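Local coordinates for SidF, inhibitor of growth family, member 3 (Legionella pneumophila subsp. pneumophila, PDB 4FYE), which probably removes a phosphate group from phosphoinositide lipids, as a phosphatidylinositol phosphate phosphatase of this Legionella pathogen, at residues Lys286-Lys291 with Phe507-Glu512; Tyr379-Met384 with Lys438-Arg443. The protein carries 1 engineered substitution. All coordinates share one frame; numbering follows the deposited sequence.

Contact 1 (Lys286-Lys291 with Phe507-Glu512); sequences KKLAIK and FSYFEE
Helix-on-helix packing in this mixed alpha-beta protein joins helix 284-311 to helix 482-514, through Leu288 and Ala289 on the first and Tyr509 and Phe510 on the second. The second segment falls within a predicted coiled-coil region. The two short segments pass with their axes 9.3 Å apart and their N-to-C directions 122° apart, a steep crossing between perpendicular and antiparallel. Where they come nearest, the CA atoms of Ala289 and Phe510 lie 5.8 Å from each other, consistent with the small side chain of Ala289.

The tyrosine ring does most of the work. With CG anti to the backbone N (chi1 168°), Tyr509 reaches across to the other helix, and Leu288 sets one methyl over a ring face: CD1 stands 3.8 Å from the Tyr509 ring centroid, only 2° off the normal, a CH-pi contact centred so exactly that the ring carbons are nearly equidistant from it. Leu288 CB also touches the ring, 4.0 Å from Tyr509 CE1. Ala289 N lies 3.7 Å from Tyr509 CE1. Phe510 takes nearly the same first torsion, and its CD2 comes within 4.0 Å of Ala289 O.

Around this pair, Val532 of helix 522-583 touches Leu288, while Leu525 and Lys529 of the same helix pack on Tyr509. No hydrogen bond spans the two segments, and all four touching residues are buried; the join therefore rests on shape and dispersion, with a methyl seated on an aromatic face.

Contact 2 (Tyr379-Met384 with Lys438-Arg443); sequences YVRQMM and KNQNAR
Gln440, near the start of helix 438-458, and then Arg443 further along it, meet Arg381 of helix 373-387. In Gln440 the anti first torsion (chi1 177°) carries CG out to within reach of Arg381, and a bend at chi2 sets the amide beside the arginine's CD. Gln440 OE1 lies 3.5 Å from Arg381 CD, and the amide and guanidinium planes are turned 34° apart. This is packing, without a hydrogen bond between the two. The amide is held by other partners: NE2 donates to Met414 O on strand 402-416, and OE1 is also bonded to Tyr547 OH of helix 522-583.

Three residues later, Arg443 reaches outward from the helix with a nearly extended chain. Its NH1 gives a moderately bent hydrogen bond of 2.8 Å to Gln440 OE1 (N-H...O angle 146°), approaching in the carbonyl plane on a lone pair, with the acceptor close to the guanidinium plane. Arg443 NH1 also stands 4.3 Å from Arg381 NE, two like charges whose proximity is probably offset by Asp385: its OD2 forms salt bridges with both nitrogens. Glu543 takes Arg381 NH2 in a further salt bridge.

Such an arrangement is that of a buried polar network at a helix-helix interface, in which paired arginines share a carboxylate and a glutamine packs on one of them while hydrogen-bonding to helix 522-583 and strand 402-416.

Both contacts bury every residue that touches, yet they use different chemistry. Contact 1 is apolar and aromatic, its centre about 26 Å from the centre of the chain; contact 2, whose centre is about 18 Å from it, relies on an amide and two guanidinium groups, the latter paired with nearby acids. Their centres are about 21 Å apart, and contact 2 is nested along the chain inside the loop that contact 1 closes. The first segments also meet directly: Ile290 CG2 packs 3.8 Å from Tyr379 CE2, and Lys291 O lies 3.6 Å from Met383 SD. Helix 522-583 flanks both, giving Val532, Leu525 and Lys529 as packing to contact 1, and Tyr547 and Glu543 as polar partners to contact 2.

Contact 1 (Lys286-Lys291 with Phe507-Glu512)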
ATOM      1  N   LYS A 286      -0.714 -19.208  21.586  1.00 91.38           N
ATOM      2  CA  LYS A 286      -1.215 -17.958  21.064  1.00 90.68           C
ATOM      3  C   LYS A 286      -0.372 -17.418  19.910  1.00 86.37           C
ATOM      4  O   LYS A 286      -0.929 -16.870  18.971  1.00 84.74           O
ATOM      5  CB  LYS A 286      -1.337 -16.919  22.161  1.00 92.60           C
ATOM      6  CG  LYS A 286      -1.743 -15.544  21.659  1.00 98.47           C
ATOM      7  CD  LYS A 286      -3.249 -15.419  21.488  1.00103.76           C
ATOM      8  CE  LYS A 286      -3.919 -14.926  22.761  1.00102.80           C
ATOM      9  NZ  LYS A 286      -3.558 -13.506  23.002  1.00106.60           N
ATOM     10  N   LYS A 287       0.946 -17.608  19.968  1.00 86.34           N
ATOM     11  CA  LYS A 287       1.844 -17.152  18.901  1.00 81.05           C
ATOM     12  C   LYS A 287       1.639 -17.972  17.641  1.00 79.58           C
ATOM     13  O   LYS A 287       1.637 -17.436  16.521  1.00 85.64           O
ATOM     14  CB  LYS A 287       3.309 -17.218  19.313  1.00 77.35           C
ATOM     15  CG  LYS A 287       3.719 -16.072  20.190  1.00 78.79           C
ATOM     16  CD  LYS A 287       5.205 -16.114  20.447  1.00 83.74           C
ATOM     17  CE  LYS A 287       5.578 -15.035  21.443  1.00 91.03           C
ATOM     18  NZ  LYS A 287       6.786 -15.441  22.202  1.00 91.31           N
ATOM     19  N   LEU A 288       1.467 -19.271  17.801  1.00 78.31           N
ATOM     20  CA  LEU A 288       1.245 -20.086  16.614  1.00 76.13           C
ATOM     21  C   LEU A 288      -0.109 -19.756  15.991  1.00 68.91           C
ATOM     22  O   LEU A 288      -0.235 -19.729  14.777  1.00 69.48           O
ATOM     23  CB  LEU A 288       1.377 -21.568  16.919  1.00 77.75           C
ATOM     24  CG  LEU A 288       2.199 -22.451  15.983  1.00 75.28           C
ATOM     25  CD1 LEU A 288       1.527 -23.811  15.925  1.00 77.32           C
ATOM     26  CD2 LEU A 288       2.395 -21.890  14.593  1.00 75.12           C
ATOM     27  N   ALA A 289      -1.095 -19.446  16.817  1.00 65.65           N
ATOM     28  CA  ALA A 289      -2.372 -18.970  16.335  1.00 65.53           C
ATOM     29  C   ALA A 289      -2.201 -17.729  15.420  1.00 66.77           C
ATOM     30  O   ALA A 289      -2.774 -17.638  14.297  1.00 64.34           O
ATOM     31  CB  ALA A 289      -3.260 -18.669  17.518  1.00 64.94           C
ATOM     32  N   ILE A 290      -1.371 -16.806  15.904  1.00 68.93           N
ATOM     33  CA  ILE A 290      -1.069 -15.554  15.225  1.00 66.42           C
ATOM     34  C   ILE A 290      -0.352 -15.815  13.909  1.00 66.83           C
ATOM     35  O   ILE A 290      -0.696 -15.197  12.887  1.00 65.73           O
ATOM     36  CB  ILE A 290      -0.270 -14.587  16.125  1.00 65.13           C
ATOM     37  CG1 ILE A 290      -1.185 -14.072  17.230  1.00 66.93           C
ATOM     38  CG2 ILE A 290       0.240 -13.404  15.302  1.00 60.53           C
ATOM     39  CD1 ILE A 290      -0.477 -13.530  18.473  1.00 66.84           C
ATOM     40  N   LYS A 291       0.629 -16.722  13.930  1.00 63.73           N
ATOM     41  CA  LYS A 291       1.264 -17.196  12.691  1.00 65.13           C
ATOM     42  C   LYS A 291       0.257 -17.742  11.676  1.00 65.82           C
ATOM     43  O   LYS A 291       0.452 -17.596  10.476  1.00 67.14           O
ATOM     44  CB  LYS A 291       2.302 -18.267  12.984  1.00 66.24           C
ATOM     45  CG  LYS A 291       3.724 -17.848  12.699  1.00 69.66           C
ATOM     46  CD  LYS A 291       4.759 -18.890  13.137  1.00 75.28           C
ATOM     47  CE  LYS A 291       5.335 -18.561  14.510  1.00 77.68           C
ATOM     48  NZ  LYS A 291       6.590 -19.308  14.786  1.00 82.12           N
ATOM     49  N   PHE A 507      -3.279 -24.431   9.110  1.00 71.19           N
ATOM     50  CA  PHE A 507      -4.720 -24.155   9.035  1.00 71.80           C
ATOM     51  C   PHE A 507      -5.451 -25.080  10.021  1.00 77.19           C
ATOM     52  O   PHE A 507      -6.266 -24.611  10.825  1.00 78.92           O
ATOM     53  CB  PHE A 507      -5.291 -24.374   7.622  1.00 68.61           C
ATOM     54  CG  PHE A 507      -4.820 -23.402   6.590  1.00 64.39           C
ATOM     55  CD1 PHE A 507      -4.947 -22.027   6.780  1.00 64.70           C
ATOM     56  CD2 PHE A 507      -4.272 -23.868   5.400  1.00 67.00           C
ATOM     57  CE1 PHE A 507      -4.518 -21.125   5.816  1.00 62.19           C
ATOM     58  CE2 PHE A 507      -3.845 -22.987   4.412  1.00 65.48           C
ATOM     59  CZ  PHE A 507      -3.979 -21.602   4.621  1.00 63.95           C
ATOM     60  N   SER A 508      -5.155 -26.389   9.980  1.00 76.18           N
ATOM     61  CA  SER A 508      -5.765 -27.306  10.963  1.00 79.90           C
ATOM     62  C   SER A 508      -5.489 -26.816  12.380  1.00 83.39           C
ATOM     63  O   SER A 508      -6.406 -26.782  13.226  1.00 89.26           O
ATOM     64  CB  SER A 508      -5.310 -28.754  10.793  1.00 75.61           C
ATOM     65  OG  SER A 508      -5.756 -29.280   9.560  1.00 76.56           O
ATOM     66  N   TYR A 509      -4.248 -26.412  12.656  1.00 77.40           N
ATOM     67  CA  TYR A 509      -3.991 -26.008  14.004  1.00 77.76           C
ATOM     68  C   TYR A 509      -4.906 -24.852  14.412  1.00 77.74           C
ATOM     69  O   TYR A 509      -5.408 -24.842  15.525  1.00 81.19           O
ATOM     70  CB  TYR A 509      -2.528 -25.672  14.233  1.00 78.23           C
ATOM     71  CG  TYR A 509      -2.304 -24.976  15.562  1.00 76.80           C
ATOM     72  CD1 TYR A 509      -2.510 -23.605  15.693  1.00 73.97           C
ATOM     73  CD2 TYR A 509      -1.906 -25.679  16.687  1.00 80.97           C
ATOM     74  CE1 TYR A 509      -2.330 -22.960  16.896  1.00 74.11           C
ATOM     75  CE2 TYR A 509      -1.713 -25.023  17.901  1.00 83.76           C
ATOM     76  CZ  TYR A 509      -1.924 -23.661  17.992  1.00 77.05           C
ATOM     77  OH  TYR A 509      -1.744 -22.992  19.182  1.00 79.77           O
ATOM     78  N   PHE A 510      -5.133 -23.878  13.529  1.00 77.13           N
ATOM     79  CA  PHE A 510      -6.013 -22.763  13.914  1.00 79.02           C
ATOM     80  C   PHE A 510      -7.476 -23.181  14.115  1.00 77.83           C
ATOM     81  O   PHE A 510      -8.134 -22.645  15.003  1.00 76.39           O
ATOM     82  CB  PHE A 510      -5.917 -21.560  12.949  1.00 72.44           C
ATOM     83  CG  PHE A 510      -6.787 -20.390  13.351  1.00 69.23           C
ATOM     84  CD1 PHE A 510      -8.092 -20.258  12.866  1.00 69.38           C
ATOM     85  CD2 PHE A 510      -6.312 -19.412  14.213  1.00 70.64           C
ATOM     86  CE1 PHE A 510      -8.898 -19.161  13.224  1.00 65.24           C
ATOM     87  CE2 PHE A 510      -7.104 -18.300  14.556  1.00 69.14           C
ATOM     88  CZ  PHE A 510      -8.408 -18.190  14.075  1.00 64.92           C
ATOM     89  N   GLU A 511      -7.966 -24.094  13.267  1.00 84.03           N
ATOM     90  CA  GLU A 511      -9.345 -24.669  13.346  1.00 89.52           C
ATOM     91  C   GLU A 511      -9.718 -25.141  14.753  1.00 89.33           C
ATOM     92  O   GLU A 511     -10.833 -24.872  15.201  1.00 85.65           O
ATOM     93  CB  GLU A 511      -9.561 -25.815  12.329  1.00 93.55           C
ATOM     94  CG  GLU A 511      -9.912 -25.345  10.901  1.00100.88           C
ATOM     95  CD  GLU A 511      -9.790 -26.439   9.822  1.00104.17           C
ATOM     96  OE1 GLU A 511     -10.194 -27.603  10.080  1.00104.65           O
ATOM     97  OE2 GLU A 511      -9.290 -26.142   8.701  1.00 99.91           O
ATOM     98  N   GLU A 512      -8.769 -25.818  15.424  1.00 90.34           N
ATOM     99  CA  GLU A 512      -8.917 -26.279  16.816  1.00 95.97           C
ATOM    100  C   GLU A 512      -8.715 -25.153  17.815  1.00 96.70           C
ATOM    101  O   GLU A 512      -9.524 -24.986  18.740  1.00 99.46           O
ATOM    102  CB  GLU A 512      -7.920 -27.402  17.163  1.00100.19           C
ATOM    103  CG  GLU A 512      -8.417 -28.828  16.985  1.00106.20           C
ATOM    104  CD  GLU A 512      -9.685 -29.164  17.771  1.00113.25           C
ATOM    105  OE1 GLU A 512      -9.646 -29.238  19.034  1.00119.09           O
ATOM    106  OE2 GLU A 512     -10.727 -29.390  17.105  1.00111.81           O
TER

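Contact 2 (Tyr379-Met384 with Lys438-Arg443)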
ATOM      1  N   TYR A 379       6.840 -13.095  10.401  1.00 59.85           N
ATOM      2  CA  TYR A 379       5.678 -13.916  10.082  1.00 55.32           C
ATOM      3  C   TYR A 379       5.215 -13.758   8.646  1.00 55.96           C
ATOM      4  O   TYR A 379       4.682 -14.700   8.040  1.00 56.62           O
ATOM      5  CB  TYR A 379       4.531 -13.560  10.994  1.00 53.99           C
ATOM      6  CG  TYR A 379       4.708 -13.991  12.427  1.00 57.97           C
ATOM      7  CD1 TYR A 379       5.962 -14.350  12.923  1.00 60.95           C
ATOM      8  CD2 TYR A 379       3.626 -14.051  13.292  1.00 57.34           C
ATOM      9  CE1 TYR A 379       6.136 -14.772  14.229  1.00 60.22           C
ATOM     10  CE2 TYR A 379       3.818 -14.403  14.610  1.00 62.07           C
ATOM     11  CZ  TYR A 379       5.068 -14.770  15.044  1.00 58.91           C
ATOM     12  OH  TYR A 379       5.243 -15.176  16.289  1.00 70.39           O
ATOM     13  N   VAL A 380       5.384 -12.557   8.113  1.00 52.57           N
ATOM     14  CA  VAL A 380       4.803 -12.252   6.829  1.00 49.40           C
ATOM     15  C   VAL A 380       5.756 -12.844   5.824  1.00 51.23           C
ATOM     16  O   VAL A 380       5.340 -13.593   4.919  1.00 55.25           O
ATOM     17  CB  VAL A 380       4.582 -10.725   6.643  1.00 52.08           C
ATOM     18  CG1 VAL A 380       4.404 -10.387   5.179  1.00 55.28           C
ATOM     19  CG2 VAL A 380       3.396 -10.210   7.461  1.00 45.43           C
ATOM     20  N   ARG A 381       7.046 -12.587   6.016  1.00 51.35           N
ATOM     21  CA  ARG A 381       8.067 -13.171   5.146  1.00 54.20           C
ATOM     22  C   ARG A 381       8.011 -14.722   5.098  1.00 56.72           C
ATOM     23  O   ARG A 381       8.184 -15.318   4.059  1.00 57.80           O
ATOM     24  CB  ARG A 381       9.442 -12.589   5.502  1.00 54.64           C
ATOM     25  CG  ARG A 381      10.576 -13.571   5.638  1.00 65.75           C
ATOM     26  CD  ARG A 381      11.187 -13.922   4.311  1.00 65.65           C
ATOM     27  NE  ARG A 381      11.382 -15.364   4.194  1.00 74.86           N
ATOM     28  CZ  ARG A 381      11.304 -16.279   5.170  1.00 77.84           C
ATOM     29  NH1 ARG A 381      11.037 -15.950   6.426  1.00 85.72           N
ATOM     30  NH2 ARG A 381      11.499 -17.556   4.876  1.00 70.81           N
ATOM     31  N   GLN A 382       7.673 -15.361   6.198  1.00 58.15           N
ATOM     32  CA  GLN A 382       7.575 -16.817   6.229  1.00 63.61           C
ATOM     33  C   GLN A 382       6.314 -17.326   5.490  1.00 64.99           C
ATOM     34  O   GLN A 382       6.377 -18.304   4.702  1.00 64.04           O
ATOM     35  CB  GLN A 382       7.621 -17.251   7.694  1.00 70.34           C
ATOM     36  CG  GLN A 382       7.131 -18.642   8.021  1.00 81.14           C
ATOM     37  CD  GLN A 382       7.429 -19.061   9.460  1.00 90.73           C
ATOM     38  OE1 GLN A 382       7.661 -20.254   9.720  1.00 93.88           O
ATOM     39  NE2 GLN A 382       7.456 -18.086  10.399  1.00 84.48           N
ATOM     40  N   MET A 383       5.179 -16.658   5.718  1.00 62.29           N
ATOM     41  CA  MET A 383       3.933 -17.041   5.037  1.00 62.33           C
ATOM     42  C   MET A 383       3.956 -16.731   3.499  1.00 60.56           C
ATOM     43  O   MET A 383       3.504 -17.527   2.688  1.00 59.30           O
ATOM     44  CB  MET A 383       2.690 -16.498   5.774  1.00 58.94           C
ATOM     45  CG  MET A 383       2.675 -16.718   7.287  1.00 61.19           C
ATOM     46  SD  MET A 383       2.809 -18.428   7.938  1.00 75.13           S
ATOM     47  CE  MET A 383       4.400 -18.943   7.379  1.00 72.70           C
ATOM     48  N   MET A 384       4.517 -15.593   3.106  1.00 56.56           N
ATOM     49  CA  MET A 384       4.760 -15.338   1.695  1.00 55.67           C
ATOM     50  C   MET A 384       5.572 -16.455   1.066  1.00 57.53           C
ATOM     51  O   MET A 384       5.226 -16.935  -0.032  1.00 56.87           O
ATOM     52  CB  MET A 384       5.440 -13.958   1.448  1.00 49.94           C
ATOM     53  CG  MET A 384       4.532 -12.743   1.679  1.00 47.01           C
ATOM     54  SD  MET A 384       5.410 -11.192   1.338  0.80 42.21           S
ATOM     55  CE  MET A 384       5.712 -11.549  -0.375  1.00 49.52           C
ATOM     56  N   LYS A 438      19.136  -8.604   7.083  1.00 59.95           N
ATOM     57  CA  LYS A 438      20.325  -8.731   6.204  1.00 64.47           C
ATOM     58  C   LYS A 438      20.127  -9.827   5.147  1.00 65.23           C
ATOM     59  O   LYS A 438      20.230  -9.547   3.948  1.00 63.41           O
ATOM     60  CB  LYS A 438      21.609  -8.991   7.020  1.00 67.66           C
ATOM     61  CG  LYS A 438      22.923  -8.635   6.304  1.00 74.60           C
ATOM     62  CD  LYS A 438      24.154  -9.439   6.794  1.00 86.12           C
ATOM     63  CE  LYS A 438      24.687 -10.549   5.837  1.00 93.22           C
ATOM     64  NZ  LYS A 438      23.821 -10.939   4.660  1.00 85.56           N
ATOM     65  N   ASN A 439      19.854 -11.063   5.595  1.00 66.47           N
ATOM     66  CA  ASN A 439      19.669 -12.204   4.680  1.00 65.39           C
ATOM     67  C   ASN A 439      18.551 -12.013   3.614  1.00 69.58           C
ATOM     68  O   ASN A 439      18.767 -12.278   2.393  1.00 68.31           O
ATOM     69  CB  ASN A 439      19.426 -13.507   5.473  1.00 62.52           C
ATOM     70  CG  ASN A 439      20.734 -14.102   6.058  1.00 70.74           C
ATOM     71  OD1 ASN A 439      21.854 -13.697   5.699  1.00 69.25           O
ATOM     72  ND2 ASN A 439      20.590 -15.065   6.964  1.00 64.42           N
ATOM     73  N   GLN A 440      17.368 -11.562   4.064  1.00 63.92           N
ATOM     74  CA  GLN A 440      16.195 -11.566   3.190  1.00 55.97           C
ATOM     75  C   GLN A 440      16.392 -10.488   2.162  1.00 54.28           C
ATOM     76  O   GLN A 440      16.023 -10.648   1.008  1.00 54.37           O
ATOM     77  CB  GLN A 440      14.919 -11.386   3.990  1.00 52.40           C
ATOM     78  CG  GLN A 440      13.621 -11.313   3.177  1.00 53.64           C
ATOM     79  CD  GLN A 440      13.513 -12.348   2.065  1.00 56.71           C
ATOM     80  OE1 GLN A 440      13.982 -13.497   2.176  1.00 54.88           O
ATOM     81  NE2 GLN A 440      12.934 -11.928   0.974  1.00 52.40           N
ATOM     82  N   ASN A 441      17.096  -9.437   2.550  1.00 54.61           N
ATOM     83  CA  ASN A 441      17.274  -8.295   1.671  1.00 55.30           C
ATOM     84  C   ASN A 441      18.272  -8.578   0.549  1.00 57.07           C
ATOM     85  O   ASN A 441      18.001  -8.294  -0.652  1.00 58.44           O
ATOM     86  CB  ASN A 441      17.616  -7.037   2.488  1.00 56.43           C
ATOM     87  CG  ASN A 441      16.389  -6.441   3.169  1.00 54.47           C
ATOM     88  OD1 ASN A 441      15.251  -6.726   2.790  1.00 50.43           O
ATOM     89  ND2 ASN A 441      16.615  -5.616   4.191  1.00 52.99           N
ATOM     90  N   ALA A 442      19.377  -9.209   0.912  1.00 56.05           N
ATOM     91  CA  ALA A 442      20.256  -9.796  -0.111  1.00 61.72           C
ATOM     92  C   ALA A 442      19.577 -10.896  -1.028  1.00 63.82           C
ATOM     93  O   ALA A 442      19.684 -10.852  -2.266  1.00 70.51           O
ATOM     94  CB  ALA A 442      21.568 -10.290   0.503  1.00 61.85           C
ATOM     95  N   ARG A 443      18.876 -11.869  -0.456  1.00 61.99           N
ATOM     96  CA  ARG A 443      18.038 -12.741  -1.272  1.00 58.57           C
ATOM     97  C   ARG A 443      17.171 -11.927  -2.267  1.00 59.97           C
ATOM     98  O   ARG A 443      17.260 -12.127  -3.504  1.00 58.29           O
ATOM     99  CB  ARG A 443      17.149 -13.547  -0.348  1.00 59.74           C
ATOM    100  CG  ARG A 443      16.153 -14.490  -1.036  1.00 61.78           C
ATOM    101  CD  ARG A 443      15.867 -15.648  -0.090  1.00 61.89           C
ATOM    102  NE  ARG A 443      14.872 -16.540  -0.635  1.00 65.28           N
ATOM    103  CZ  ARG A 443      13.563 -16.403  -0.470  1.00 60.35           C
ATOM    104  NH1 ARG A 443      13.090 -15.417   0.274  1.00 53.54           N
ATOM    105  NH2 ARG A 443      12.736 -17.303  -1.017  1.00 58.79           N
TER